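Local structure of putative exported protein (Burkholderia pseudomallei, 4JGB) at residues T14-S19 against I160-R165; S19-E24 against I193-E198; V99-V104 against D150-S155; F169-G174 against G202-Q207. The protein may act as an NAD(P)H-dependent oxidoreductase on CH-NH groups, consistent with its NAD(P)H-binding Rossmann fold, although its substrate is not established. One frame throughout, in Å; residues are numbered along the deposited sequence.

Interaction 1 of 4, residues T14-S19 against I160-R165; sequences TGMIGS and IAPGER. With SO4 (sulfate ion), chain D; EDO (1,2-ethanediol), chain C.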
loop_
_atom_site.group_PDB
_atom_site.type_symbol
_atom_site.label_atom_id
_atom_site.label_comp_id
_atom_site.label_asym_id
_atom_site.label_seq_id
_atom_site.Cartn_x
_atom_site.Cartn_y
_atom_site.Cartn_z
ATOM N N THR A 14 -9.900 0.838 -8.131
ATOM C CA THR A 14 -11.341 0.587 -8.041
ATOM C C THR A 14 -11.661 -0.254 -6.824
ATOM O O THR A 14 -12.835 -0.531 -6.560
ATOM C CB THR A 14 -11.942 -0.169 -9.247
ATOM O OG1 THR A 14 -11.360 -1.476 -9.336
ATOM C CG2 THR A 14 -11.707 0.545 -10.523
ATOM N N GLY A 15 -10.628 -0.678 -6.091
ATOM C CA GLY A 15 -10.837 -1.503 -4.911
ATOM C C GLY A 15 -11.455 -0.705 -3.769
ATOM O O GLY A 15 -11.625 0.512 -3.845
ATOM N N MET A 16 -11.808 -1.423 -2.723
ATOM C CA MET A 16 -12.360 -0.877 -1.511
ATOM C C MET A 16 -11.310 0.060 -0.867
ATOM O O MET A 16 -11.622 1.211 -0.461
ATOM C CB MET A 16 -12.733 -2.083 -0.617
ATOM C CG MET A 16 -13.540 -1.756 0.604
ATOM S SD MET A 16 -12.399 -1.110 1.836
ATOM C CE MET A 16 -11.816 -2.611 2.609
ATOM N N ILE A 17 -10.062 -0.406 -0.803
ATOM C CA ILE A 17 -8.962 0.434 -0.287
ATOM C C ILE A 17 -8.500 1.465 -1.309
ATOM O O ILE A 17 -8.293 2.657 -0.992
ATOM C CB ILE A 17 -7.754 -0.415 0.170
ATOM C CG1 ILE A 17 -8.191 -1.369 1.291
ATOM C CG2 ILE A 17 -6.600 0.496 0.609
ATOM C CD1 ILE A 17 -7.086 -2.321 1.782
ATOM N N GLY A 18 -8.328 0.999 -2.538
ATOM C CA GLY A 18 -7.764 1.825 -3.591
ATOM C C GLY A 18 -8.633 3.014 -3.969
ATOM O O GLY A 18 -8.114 4.107 -4.178
ATOM N N SER A 19 -9.941 2.809 -4.079
ATOM C CA SER A 19 -10.873 3.909 -4.392
ATOM C C SER A 19 -10.838 5.026 -3.328
ATOM O O SER A 19 -10.982 6.208 -3.640
ATOM C CB SER A 19 -12.289 3.367 -4.536
ATOM O OG SER A 19 -12.761 2.867 -3.281
ATOM N N ILE A 160 -9.795 -4.013 8.462
ATOM C CA ILE A 160 -9.975 -2.768 7.719
ATOM C C ILE A 160 -11.226 -2.874 6.858
ATOM O O ILE A 160 -11.355 -3.790 6.055
ATOM C CB ILE A 160 -8.721 -2.407 6.875
ATOM C CG1 ILE A 160 -8.982 -1.188 5.972
ATOM C CG2 ILE A 160 -8.299 -3.581 5.975
ATOM C CD1 ILE A 160 -7.685 -0.614 5.377
ATOM N N ALA A 161 -12.145 -1.933 7.023
ATOM C CA ALA A 161 -13.385 -1.935 6.249
ATOM C C ALA A 161 -13.899 -0.495 6.167
ATOM O O ALA A 161 -13.477 0.336 6.965
ATOM C CB ALA A 161 -14.425 -2.836 6.942
ATOM N N PRO A 162 -14.806 -0.191 5.211
ATOM C CA PRO A 162 -15.437 1.134 5.211
ATOM C C PRO A 162 -15.993 1.443 6.597
ATOM O O PRO A 162 -16.531 0.548 7.274
ATOM C CB PRO A 162 -16.571 0.991 4.176
ATOM C CG PRO A 162 -16.122 -0.094 3.258
ATOM C CD PRO A 162 -15.365 -1.056 4.145
ATOM N N GLY A 163 -15.811 2.683 7.034
ATOM C CA GLY A 163 -16.223 3.095 8.369
ATOM C C GLY A 163 -16.210 4.608 8.506
ATOM O O GLY A 163 -16.656 5.301 7.616
ATOM N N GLU A 164 -15.676 5.132 9.611
ATOM C CA GLU A 164 -15.697 6.588 9.814
ATOM C C GLU A 164 -14.438 7.270 9.249
ATOM O O GLU A 164 -13.356 6.726 9.322
ATOM C CB GLU A 164 -15.894 6.904 11.311
ATOM N N ARG A 165 -14.593 8.442 8.633
ATOM C CA ARG A 165 -13.465 9.269 8.253
ATOM C C ARG A 165 -13.240 10.221 9.435
ATOM O O ARG A 165 -13.909 11.243 9.544
ATOM C CB ARG A 165 -13.781 10.014 6.949
ATOM C CG ARG A 165 -12.587 10.658 6.270
ATOM C CD ARG A 165 -12.928 11.505 5.034
ATOM N NE ARG A 165 -11.696 12.063 4.447
ATOM C CZ ARG A 165 -11.238 13.278 4.724
ATOM N NH1 ARG A 165 -11.923 14.068 5.536
ATOM N NH2 ARG A 165 -10.124 13.724 4.190
HETATM S S SO4 D . -9.792 -4.404 -2.175
HETATM O O1 SO4 D . -9.241 -3.201 -1.467
HETATM O O2 SO4 D . -11.084 -4.141 -2.875
HETATM O O3 SO4 D . -8.808 -4.928 -3.182
HETATM O O4 SO4 D . -9.998 -5.495 -1.180
HETATM C C1 EDO C . -9.085 -2.558 -10.607
HETATM O O1 EDO C . -8.763 -1.632 -9.546
HETATM C C2 EDO C . -8.885 -1.848 -11.936
HETATM O O2 EDO C . -8.290 -0.595 -11.598
#

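Interaction 2 of 4, residues S19-E24 against I193-E198; sequences SRIAAE and IAFVDE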
loop_
_atom_site.group_PDB
_atom_site.type_symbol
_atom_site.label_atom_id
_atom_site.label_comp_id
_atom_site.label_asym_id
_atom_site.label_seq_id
_atom_site.Cartn_x
_atom_site.Cartn_y
_atom_site.Cartn_z
ATOM N N SER A 19 -9.941 2.809 -4.079
ATOM C CA SER A 19 -10.873 3.909 -4.392
ATOM C C SER A 19 -10.838 5.026 -3.328
ATOM O O SER A 19 -10.982 6.208 -3.640
ATOM C CB SER A 19 -12.289 3.367 -4.536
ATOM O OG SER A 19 -12.761 2.867 -3.281
ATOM N N ARG A 20 -10.614 4.639 -2.074
ATOM C CA ARG A 20 -10.541 5.601 -0.952
ATOM C C ARG A 20 -9.229 6.365 -0.950
ATOM O O ARG A 20 -9.167 7.562 -0.640
ATOM C CB ARG A 20 -10.793 4.867 0.355
ATOM C CG ARG A 20 -12.279 4.688 0.552
ATOM C CD ARG A 20 -12.670 3.553 1.463
ATOM N NE ARG A 20 -14.132 3.385 1.512
ATOM C CZ ARG A 20 -14.834 2.565 0.731
ATOM N NH1 ARG A 20 -14.229 1.853 -0.195
ATOM N NH2 ARG A 20 -16.148 2.480 0.860
ATOM N N ILE A 21 -8.168 5.686 -1.356
ATOM C CA ILE A 21 -6.896 6.346 -1.552
ATOM C C ILE A 21 -7.005 7.383 -2.684
ATOM O O ILE A 21 -6.601 8.527 -2.498
ATOM C CB ILE A 21 -5.753 5.316 -1.792
ATOM C CG1 ILE A 21 -5.524 4.496 -0.512
ATOM C CG2 ILE A 21 -4.483 6.035 -2.267
ATOM C CD1 ILE A 21 -4.555 3.318 -0.630
ATOM N N ALA A 22 -7.558 6.997 -3.836
ATOM C CA ALA A 22 -7.668 7.922 -4.951
ATOM C C ALA A 22 -8.486 9.146 -4.592
ATOM O O ALA A 22 -8.132 10.246 -4.961
ATOM C CB ALA A 22 -8.268 7.236 -6.195
ATOM N N ALA A 23 -9.593 8.952 -3.898
ATOM C CA ALA A 23 -10.482 10.059 -3.530
ATOM C C ALA A 23 -9.833 10.975 -2.482
ATOM O O ALA A 23 -9.997 12.221 -2.514
ATOM C CB ALA A 23 -11.805 9.502 -3.000
ATOM N N GLU A 24 -9.114 10.355 -1.542
ATOM C CA GLU A 24 -8.391 11.105 -0.496
ATOM C C GLU A 24 -7.307 11.970 -1.118
ATOM O O GLU A 24 -7.097 13.115 -0.684
ATOM C CB GLU A 24 -7.781 10.161 0.558
ATOM C CG GLU A 24 -7.010 10.842 1.700
ATOM C CD GLU A 24 -7.859 11.796 2.551
ATOM O OE1 GLU A 24 -9.036 11.490 2.779
ATOM O OE2 GLU A 24 -7.330 12.827 3.051
ATOM N N ILE A 193 -6.434 8.240 4.658
ATOM C CA ILE A 193 -5.791 9.444 5.245
ATOM C C ILE A 193 -4.314 9.137 5.564
ATOM O O ILE A 193 -3.443 9.843 5.107
ATOM C CB ILE A 193 -6.550 10.012 6.474
ATOM C CG1 ILE A 193 -7.964 10.480 6.035
ATOM C CG2 ILE A 193 -5.723 11.146 7.125
ATOM C CD1 ILE A 193 -8.877 11.077 7.085
ATOM N N ALA A 194 -4.052 8.103 6.351
ATOM C CA ALA A 194 -2.681 7.688 6.675
ATOM C C ALA A 194 -1.763 7.495 5.465
ATOM O O ALA A 194 -0.596 7.944 5.473
ATOM C CB ALA A 194 -2.674 6.435 7.549
ATOM N N PHE A 195 -2.298 6.844 4.428
ATOM C CA PHE A 195 -1.518 6.370 3.298
ATOM C C PHE A 195 -1.093 7.606 2.513
ATOM O O PHE A 195 0.103 7.791 2.199
ATOM C CB PHE A 195 -2.388 5.413 2.440
ATOM C CG PHE A 195 -1.651 4.709 1.321
ATOM C CD1 PHE A 195 -1.407 5.350 0.101
ATOM C CD2 PHE A 195 -1.287 3.369 1.448
ATOM C CE1 PHE A 195 -0.790 4.677 -0.946
ATOM C CE2 PHE A 195 -0.658 2.700 0.391
ATOM C CZ PHE A 195 -0.430 3.355 -0.811
ATOM N N VAL A 196 -2.064 8.481 2.247
ATOM C CA VAL A 196 -1.787 9.717 1.506
ATOM C C VAL A 196 -0.940 10.709 2.353
ATOM O O VAL A 196 -0.102 11.429 1.802
ATOM C CB VAL A 196 -3.106 10.366 0.988
ATOM C CG1 VAL A 196 -2.820 11.727 0.373
ATOM C CG2 VAL A 196 -3.833 9.463 -0.032
ATOM N N ASP A 197 -1.128 10.740 3.678
ATOM C CA ASP A 197 -0.251 11.581 4.556
ATOM C C ASP A 197 1.194 11.093 4.371
ATOM O O ASP A 197 2.139 11.886 4.324
ATOM C CB ASP A 197 -0.579 11.445 6.068
ATOM C CG ASP A 197 -1.833 12.197 6.510
ATOM O OD1 ASP A 197 -2.372 13.065 5.800
ATOM O OD2 ASP A 197 -2.271 11.911 7.637
ATOM N N GLU A 198 1.361 9.784 4.258
ATOM C CA GLU A 198 2.698 9.199 4.185
ATOM C C GLU A 198 3.355 9.507 2.851
ATOM O O GLU A 198 4.555 9.777 2.792
ATOM C CB GLU A 198 2.703 7.684 4.485
ATOM C CG GLU A 198 4.088 6.999 4.381
ATOM C CD GLU A 198 5.223 7.744 5.110
ATOM O OE1 GLU A 198 4.929 8.523 6.052
ATOM O OE2 GLU A 198 6.419 7.539 4.751
#

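Interaction 3 of 4, residues V99-V104 against D150-S155; sequences VKRVVV and DWTFFS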
loop_
_atom_site.group_PDB
_atom_site.type_symbol
_atom_site.label_atom_id
_atom_site.label_comp_id
_atom_site.label_asym_id
_atom_site.label_seq_id
_atom_site.Cartn_x
_atom_site.Cartn_y
_atom_site.Cartn_z
ATOM N N VAL A 99 11.189 7.424 -11.100
ATOM C CA VAL A 99 10.265 7.770 -10.017
ATOM C C VAL A 99 10.838 7.252 -8.695
ATOM O O VAL A 99 11.181 6.076 -8.572
ATOM C CB VAL A 99 8.861 7.163 -10.267
ATOM C CG1 VAL A 99 7.968 7.272 -9.017
ATOM C CG2 VAL A 99 8.223 7.811 -11.503
ATOM N N LYS A 100 10.967 8.133 -7.716
ATOM C CA LYS A 100 11.682 7.792 -6.505
ATOM C C LYS A 100 10.732 7.307 -5.406
ATOM O O LYS A 100 11.084 6.438 -4.603
ATOM C CB LYS A 100 12.507 9.001 -6.044
ATOM C CG LYS A 100 13.440 8.725 -4.873
ATOM C CD LYS A 100 14.851 8.417 -5.342
ATOM C CE LYS A 100 15.781 8.282 -4.145
ATOM N NZ LYS A 100 15.635 9.440 -3.210
ATOM N N ARG A 101 9.523 7.858 -5.375
ATOM C CA ARG A 101 8.603 7.548 -4.292
ATOM C C ARG A 101 7.637 6.454 -4.726
ATOM O O ARG A 101 6.929 6.608 -5.719
ATOM C CB ARG A 101 7.874 8.827 -3.829
ATOM C CG ARG A 101 7.059 8.653 -2.552
ATOM C CD ARG A 101 7.981 8.523 -1.368
ATOM N NE ARG A 101 7.274 8.605 -0.103
ATOM C CZ ARG A 101 7.181 7.613 0.760
ATOM N NH1 ARG A 101 7.721 6.420 0.485
ATOM N NH2 ARG A 101 6.523 7.824 1.894
ATOM N N VAL A 102 7.665 5.344 -3.983
ATOM C CA VAL A 102 6.855 4.135 -4.208
ATOM C C VAL A 102 6.129 3.762 -2.899
ATOM O O VAL A 102 6.776 3.529 -1.878
ATOM C CB VAL A 102 7.751 2.919 -4.616
ATOM C CG1 VAL A 102 6.935 1.633 -4.776
ATOM C CG2 VAL A 102 8.541 3.192 -5.894
ATOM N N VAL A 103 4.795 3.704 -2.906
ATOM C CA VAL A 103 4.084 3.312 -1.676
ATOM C C VAL A 103 3.156 2.139 -1.983
ATOM O O VAL A 103 2.335 2.218 -2.910
ATOM C CB VAL A 103 3.295 4.465 -0.979
ATOM C CG1 VAL A 103 2.672 3.991 0.344
ATOM C CG2 VAL A 103 4.187 5.665 -0.699
ATOM N N VAL A 104 3.302 1.050 -1.230
ATOM C CA VAL A 104 2.479 -0.155 -1.483
ATOM C C VAL A 104 1.643 -0.550 -0.264
ATOM O O VAL A 104 2.055 -0.379 0.880
ATOM C CB VAL A 104 3.315 -1.361 -2.046
ATOM C CG1 VAL A 104 4.264 -0.919 -3.151
ATOM C CG2 VAL A 104 4.171 -2.022 -0.983
ATOM N N ASP A 150 12.725 5.478 -2.509
ATOM C CA ASP A 150 11.954 5.823 -1.285
ATOM C C ASP A 150 10.637 5.059 -1.211
ATOM O O ASP A 150 9.562 5.587 -1.487
ATOM C CB ASP A 150 11.660 7.317 -1.205
ATOM C CG ASP A 150 12.918 8.154 -1.137
ATOM O OD1 ASP A 150 13.980 7.624 -0.719
ATOM O OD2 ASP A 150 12.842 9.340 -1.518
ATOM N N TRP A 151 10.739 3.797 -0.832
ATOM C CA TRP A 151 9.584 2.959 -0.757
ATOM C C TRP A 151 9.051 2.923 0.660
ATOM O O TRP A 151 9.781 3.188 1.627
ATOM C CB TRP A 151 9.892 1.553 -1.332
ATOM C CG TRP A 151 10.982 0.806 -0.592
ATOM C CD1 TRP A 151 12.314 0.685 -0.954
ATOM C CD2 TRP A 151 10.832 0.067 0.627
ATOM N NE1 TRP A 151 12.986 -0.093 -0.040
ATOM C CE2 TRP A 151 12.107 -0.481 0.944
ATOM C CE3 TRP A 151 9.751 -0.184 1.481
ATOM C CZ2 TRP A 151 12.332 -1.259 2.103
ATOM C CZ3 TRP A 151 9.971 -0.980 2.641
ATOM C CH2 TRP A 151 11.255 -1.482 2.941
ATOM N N THR A 152 7.760 2.618 0.767
ATOM C CA THR A 152 7.084 2.412 2.043
ATOM C C THR A 152 6.149 1.216 1.892
ATOM O O THR A 152 5.389 1.127 0.922
ATOM C CB THR A 152 6.269 3.663 2.461
ATOM O OG1 THR A 152 7.177 4.678 2.885
ATOM C CG2 THR A 152 5.337 3.348 3.663
ATOM N N PHE A 153 6.213 0.284 2.836
ATOM C CA PHE A 153 5.370 -0.895 2.780
ATOM C C PHE A 153 4.321 -0.649 3.854
ATOM O O PHE A 153 4.615 -0.786 5.043
ATOM C CB PHE A 153 6.245 -2.101 3.073
ATOM C CG PHE A 153 5.522 -3.423 3.115
ATOM C CD1 PHE A 153 5.236 -4.124 1.939
ATOM C CD2 PHE A 153 5.197 -4.009 4.343
ATOM C CE1 PHE A 153 4.608 -5.368 2.005
ATOM C CE2 PHE A 153 4.553 -5.246 4.403
ATOM C CZ PHE A 153 4.264 -5.927 3.232
ATOM N N PHE A 154 3.133 -0.217 3.439
ATOM C CA PHE A 154 2.145 0.351 4.353
ATOM C C PHE A 154 1.038 -0.657 4.662
ATOM O O PHE A 154 0.058 -0.682 3.946
ATOM C CB PHE A 154 1.514 1.658 3.777
ATOM C CG PHE A 154 1.024 2.627 4.856
ATOM C CD1 PHE A 154 0.081 2.224 5.811
ATOM C CD2 PHE A 154 1.529 3.921 4.932
ATOM C CE1 PHE A 154 -0.320 3.069 6.822
ATOM C CE2 PHE A 154 1.111 4.790 5.928
ATOM C CZ PHE A 154 0.180 4.371 6.876
ATOM N N SER A 155 1.189 -1.475 5.716
ATOM C CA SER A 155 0.186 -2.512 6.050
ATOM C C SER A 155 -1.050 -1.963 6.733
ATOM O O SER A 155 -0.928 -1.126 7.629
ATOM C CB SER A 155 0.769 -3.616 6.960
ATOM O OG SER A 155 1.894 -4.218 6.328
#

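Interaction 4 of 4, residues F169-G174 against G202-Q207; sequences FRTGAG and GRFIRQ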
loop_
_atom_site.group_PDB
_atom_site.type_symbol
_atom_site.label_atom_id
_atom_site.label_comp_id
_atom_site.label_asym_id
_atom_site.label_seq_id
_atom_site.Cartn_x
_atom_site.Cartn_y
_atom_site.Cartn_z
ATOM N N PHE A 169 -6.070 8.525 14.442
ATOM C CA PHE A 169 -5.574 7.152 14.440
ATOM C C PHE A 169 -4.096 7.213 14.812
ATOM O O PHE A 169 -3.431 8.288 14.679
ATOM C CB PHE A 169 -5.768 6.492 13.041
ATOM C CG PHE A 169 -5.254 7.339 11.889
ATOM C CD1 PHE A 169 -3.921 7.331 11.555
ATOM C CD2 PHE A 169 -6.120 8.200 11.188
ATOM C CE1 PHE A 169 -3.438 8.144 10.523
ATOM C CE2 PHE A 169 -5.647 9.008 10.170
ATOM C CZ PHE A 169 -4.300 8.982 9.843
ATOM N N ARG A 170 -3.565 6.080 15.277
ATOM C CA ARG A 170 -2.138 5.965 15.553
ATOM C C ARG A 170 -1.425 5.371 14.338
ATOM O O ARG A 170 -2.030 4.621 13.557
ATOM C CB ARG A 170 -1.902 5.093 16.783
ATOM C CG ARG A 170 -2.507 5.707 18.062
ATOM C CD ARG A 170 -2.279 4.789 19.251
ATOM N NE ARG A 170 -3.210 3.661 19.318
ATOM C CZ ARG A 170 -3.096 2.649 20.172
ATOM N NH1 ARG A 170 -2.066 2.591 21.023
ATOM N NH2 ARG A 170 -4.004 1.688 20.173
ATOM N N THR A 171 -0.126 5.663 14.236
ATOM C CA THR A 171 0.749 5.162 13.194
ATOM C C THR A 171 2.098 4.796 13.820
ATOM O O THR A 171 2.450 5.307 14.885
ATOM C CB THR A 171 1.043 6.247 12.135
ATOM O OG1 THR A 171 1.526 7.414 12.799
ATOM C CG2 THR A 171 -0.204 6.593 11.349
ATOM N N GLY A 172 2.844 3.921 13.136
ATOM C CA GLY A 172 4.160 3.450 13.578
ATOM C C GLY A 172 4.828 2.597 12.509
ATOM O O GLY A 172 4.214 2.271 11.483
ATOM N N ALA A 173 6.081 2.219 12.735
ATOM C CA ALA A 173 6.871 1.583 11.676
ATOM C C ALA A 173 6.634 0.059 11.615
ATOM O O ALA A 173 7.515 -0.732 11.926
ATOM C CB ALA A 173 8.356 1.919 11.860
ATOM N N GLY A 174 5.415 -0.336 11.279
ATOM C CA GLY A 174 5.079 -1.743 11.070
ATOM C C GLY A 174 4.988 -2.723 12.245
ATOM O O GLY A 174 5.009 -3.963 12.029
ATOM N N GLY A 202 6.642 11.336 4.098
ATOM C CA GLY A 202 7.813 10.470 4.156
ATOM C C GLY A 202 8.337 10.205 5.571
ATOM O O GLY A 202 9.540 10.362 5.845
ATOM N N ARG A 203 7.445 9.790 6.470
ATOM C CA ARG A 203 7.867 9.445 7.822
ATOM C C ARG A 203 8.482 8.033 7.885
ATOM O O ARG A 203 9.237 7.729 8.815
ATOM C CB ARG A 203 6.722 9.586 8.837
ATOM C CG ARG A 203 6.413 11.022 9.275
ATOM C CD ARG A 203 5.110 11.077 10.067
ATOM N NE ARG A 203 5.284 10.426 11.354
ATOM C CZ ARG A 203 4.415 9.612 11.939
ATOM N NH1 ARG A 203 3.218 9.332 11.379
ATOM N NH2 ARG A 203 4.743 9.082 13.116
ATOM N N PHE A 204 8.231 7.216 6.861
ATOM C CA PHE A 204 8.537 5.781 6.909
ATOM C C PHE A 204 9.241 5.349 5.628
ATOM O O PHE A 204 8.798 4.415 4.966
ATOM C CB PHE A 204 7.223 4.979 7.101
ATOM C CG PHE A 204 6.485 5.316 8.378
ATOM C CD1 PHE A 204 6.985 4.899 9.616
ATOM C CD2 PHE A 204 5.302 6.036 8.351
ATOM C CE1 PHE A 204 6.331 5.213 10.806
ATOM C CE2 PHE A 204 4.645 6.360 9.540
ATOM C CZ PHE A 204 5.150 5.942 10.769
ATOM N N ILE A 205 10.309 6.072 5.268
ATOM C CA ILE A 205 11.088 5.819 4.051
ATOM C C ILE A 205 11.904 4.557 4.248
ATOM O O ILE A 205 12.615 4.414 5.246
ATOM C CB ILE A 205 12.024 7.014 3.706
ATOM C CG1 ILE A 205 11.200 8.298 3.487
ATOM C CG2 ILE A 205 12.926 6.719 2.492
ATOM C CD1 ILE A 205 10.232 8.248 2.326
ATOM N N ARG A 206 11.758 3.638 3.301
ATOM C CA ARG A 206 12.350 2.309 3.364
ATOM C C ARG A 206 12.002 1.548 4.646
ATOM O O ARG A 206 12.802 0.794 5.154
ATOM C CB ARG A 206 13.864 2.362 3.089
ATOM C CG ARG A 206 14.166 2.619 1.615
ATOM C CD ARG A 206 15.673 2.661 1.359
ATOM N NE ARG A 206 16.272 3.846 1.978
ATOM C CZ ARG A 206 16.199 5.076 1.477
ATOM N NH1 ARG A 206 15.523 5.313 0.350
ATOM N NH2 ARG A 206 16.775 6.092 2.121
ATOM N N GLN A 207 10.781 1.753 5.145
ATOM C CA GLN A 207 10.320 1.101 6.364
ATOM C C GLN A 207 8.934 0.559 6.103
ATOM O O GLN A 207 8.222 1.032 5.196
ATOM C CB GLN A 207 10.280 2.097 7.549
ATOM C CG GLN A 207 11.646 2.641 7.977
ATOM C CD GLN A 207 11.589 3.634 9.148
ATOM O OE1 GLN A 207 10.564 4.226 9.417
ATOM N NE2 GLN A 207 12.727 3.815 9.842
HETATM O O HOH W 1 3.867 7.704 15.280
#

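Interaction 1 of 4, residues T14-S19 against I160-R165
The pyrrolidine ring of Pro162 turns its CD-CG side to Met16, and the nearest approach is 3.8 Å from Met16 SD to Pro162 CD. Further along the same side chain, the methyl CE settles by the Ile160-Ala161 peptide, 3.7 Å from Ile160 O and 4.0 Å from Ala161 CA. Met16 gets there by sending CG anti to its backbone N (chi1 -170°) and then bending twice, which wraps the thioether against the 160-162 backbone. Ile17 and Ile160 make a second, purely apolar touch; their side chains run roughly perpendicular and meet through their terminal methyls, with Ile17 CD1 4.0 Å from Ile160 CD1. Tyr191 of helix 188-201 packs against both isoleucines.

Next to these apolar contacts, the start of helix 16-27 grips a sulfate. Met16 N donates to sulfate O2 at 2.8 Å and Ile17 N to sulfate O1 at 3.0 Å, both nearly straight, while Gly74 N, Lys76 N and Gln77 NE2 also donate to it. One turn into the helix, Gly15 O receives both Ser19 N and, at 2.7 Å in the carbonyl plane, Ser19 OG. Gly15 and Gly18 belong to a glycine-rich GXXGXXG loop of the Rossmann type. The helix dipole and the N-H groups of the first turn should suit an anion here, so the sulfate, probably from the crystallisation liquor, may mark where a dinucleotide pyrophosphate would lie, with the 160-162 segment packed alongside by nonpolar contacts.

Interaction 2 of 4, residues S19-E24 against I193-E198
Ile21 and Phe195 lead the packing of two helices, 16-27 and 188-201, that lie together on one side of the Rossmann sheet. The axes of segments 19-24 and 193-198 approach to 9.2 Å and cross at -54°.

The most directional contact is a CH-pi interaction. Ile21 CD1 stands 3.7 Å from the centroid of the Phe195 ring and almost on its normal, so that all six ring carbons are nearly equally distant from the methyl. Phe195 CG is anti to the backbone N (chi1 -173°), which sends the ring to the sheet, where it packs on Val103 and Val105 and offers one face to Ile21.

Apolar packing continues along the interface through Val196. Its CG2 branch sits 4.1 Å from Ile21 CG2, the two side chains running past each other in opposite senses, and touches Glu24 CG at 3.9 Å.

The aliphatic part of Glu24 thus joins the hydrophobic seam, and a bend at chi2 turns its carboxylate across Ile193, whose CG1 lies 3.6 Å from Glu24 OE1. Being buried, that carboxylate depends on partners beyond the two segments: OE2 forms a salt bridge with Arg28 and OE1 one with Arg165. Arg28 also reaches Asp197, so a single guanidinium stands between two acidic side chains that would otherwise probably disfavour each other.

Backbone enters the interface as well: the methyl Val196 CG2 comes to 3.8 Å from the carbonyl oxygen Ile21 O.

Interaction 3 of 4, residues V99-V104 against D150-S155
Arg101 reaches Asp150 and Thr152 because CG is anti to its backbone N (chi1 -171°) and the chain then bends at chi2 (72°), laying the guanidinium back along the sheet. NH1 donates in the guanidinium plane to Asp150 O at 2.8 Å and to Thr152 OG1 at 3.0 Å, while Val103 CG2 covers one face of the group. Asp150 O is held twice, since Val102 N arrives at 3.1 Å from the opposite face of its carbonyl plane. Thr152 OG1 is also bonded to Phe204 O, and Arg101 NH2 forms a salt bridge with Glu198, so the buried charge is probably balanced. At the solvent end, Lys100 NZ forms a salt bridge with Asp150 OD2 at 3.3 Å, meeting it from above the carboxylate plane; Arg206 pairs with OD1.

The backbone ladder starts with Asp150 N to Lys100 O and continues with Thr152 N to Val102 O, Val104 N to Thr152 O and Phe154 N to Val104 O (2.8 Å). On the Val102 face, Val104 CG2 touches Phe153 CD1 at 3.8 Å. This is a parallel pair in the Rossmann sheet, its strands 101-105 and 150-155 joined by a crossover through helix 130-143.

Interaction 4 of 4, residues F169-G174 against G202-Q207
Arg203 and Phe204 belong to the loop that carries the chain from helix 188-201 into strand 207-212, and they close on strand 170-172, the antiparallel strand at one border of the mixed sheet. The polar half of the contact centres on Thr171. Its hydroxyl sits between the backbone N and the carbonyl carbon (chi1 53°), where Arg203 NH1 donates to OG1 at 2.9 Å in an almost straight bond (174°) lying in the guanidinium plane. The other terminal nitrogen, NH2, donates to a water at 2.7 Å, and this water in turn donates to Thr171 O at 2.8 Å. The edge of the guanidinium thus clasps both the side chain and the backbone of one residue, which should fix the rotation of the guanidinium. Phe204 CZ lies over one face of the guanidinium, toward the rim.

Beneath that clasp, the Phe204 ring leans obliquely on the strand. Phe204 CE1 comes within 3.5 Å of Gly172 C, an approach to bare backbone, and CD1 lies 4.0 Å from Ala173 CB. Ala173 is the centre of an inverse gamma turn in which Gly174 N bonds to Gly172 O at 2.9 Å. Gln207 OE1 also approaches the Ala173 methyl.

Glu198 receives the backbone N-H groups of both Arg203 and Phe204, steadying the loop at the helix end. From Phe204 to Gln207 the chain forms a type II beta turn that ends the helix-to-strand loop and delivers the final strand between 150-155 and its antiparallel neighbour 170-172.

Interactions 1 and 2 share Ser19 and helix 16-27, with centres about 10 Å apart. Helix 188-201 connects interactions 2, 3 and 4: it supplies one side of interaction 2, whose centre lies about 13 Å from that of interaction 3 and about 14 Å from that of interaction 4. Interactions 3 and 4, about 11 Å apart between centres, both reach the mixed sheet. Along the chain interaction 3 is nested within the loops closed by interactions 1 and 2, interaction 2 crosses both 1 and 4, and interaction 4 follows 1 and 3 in series. The C-terminal part is thereby tied back to the probable N-terminal nucleotide-binding element of a single Rossmann domain.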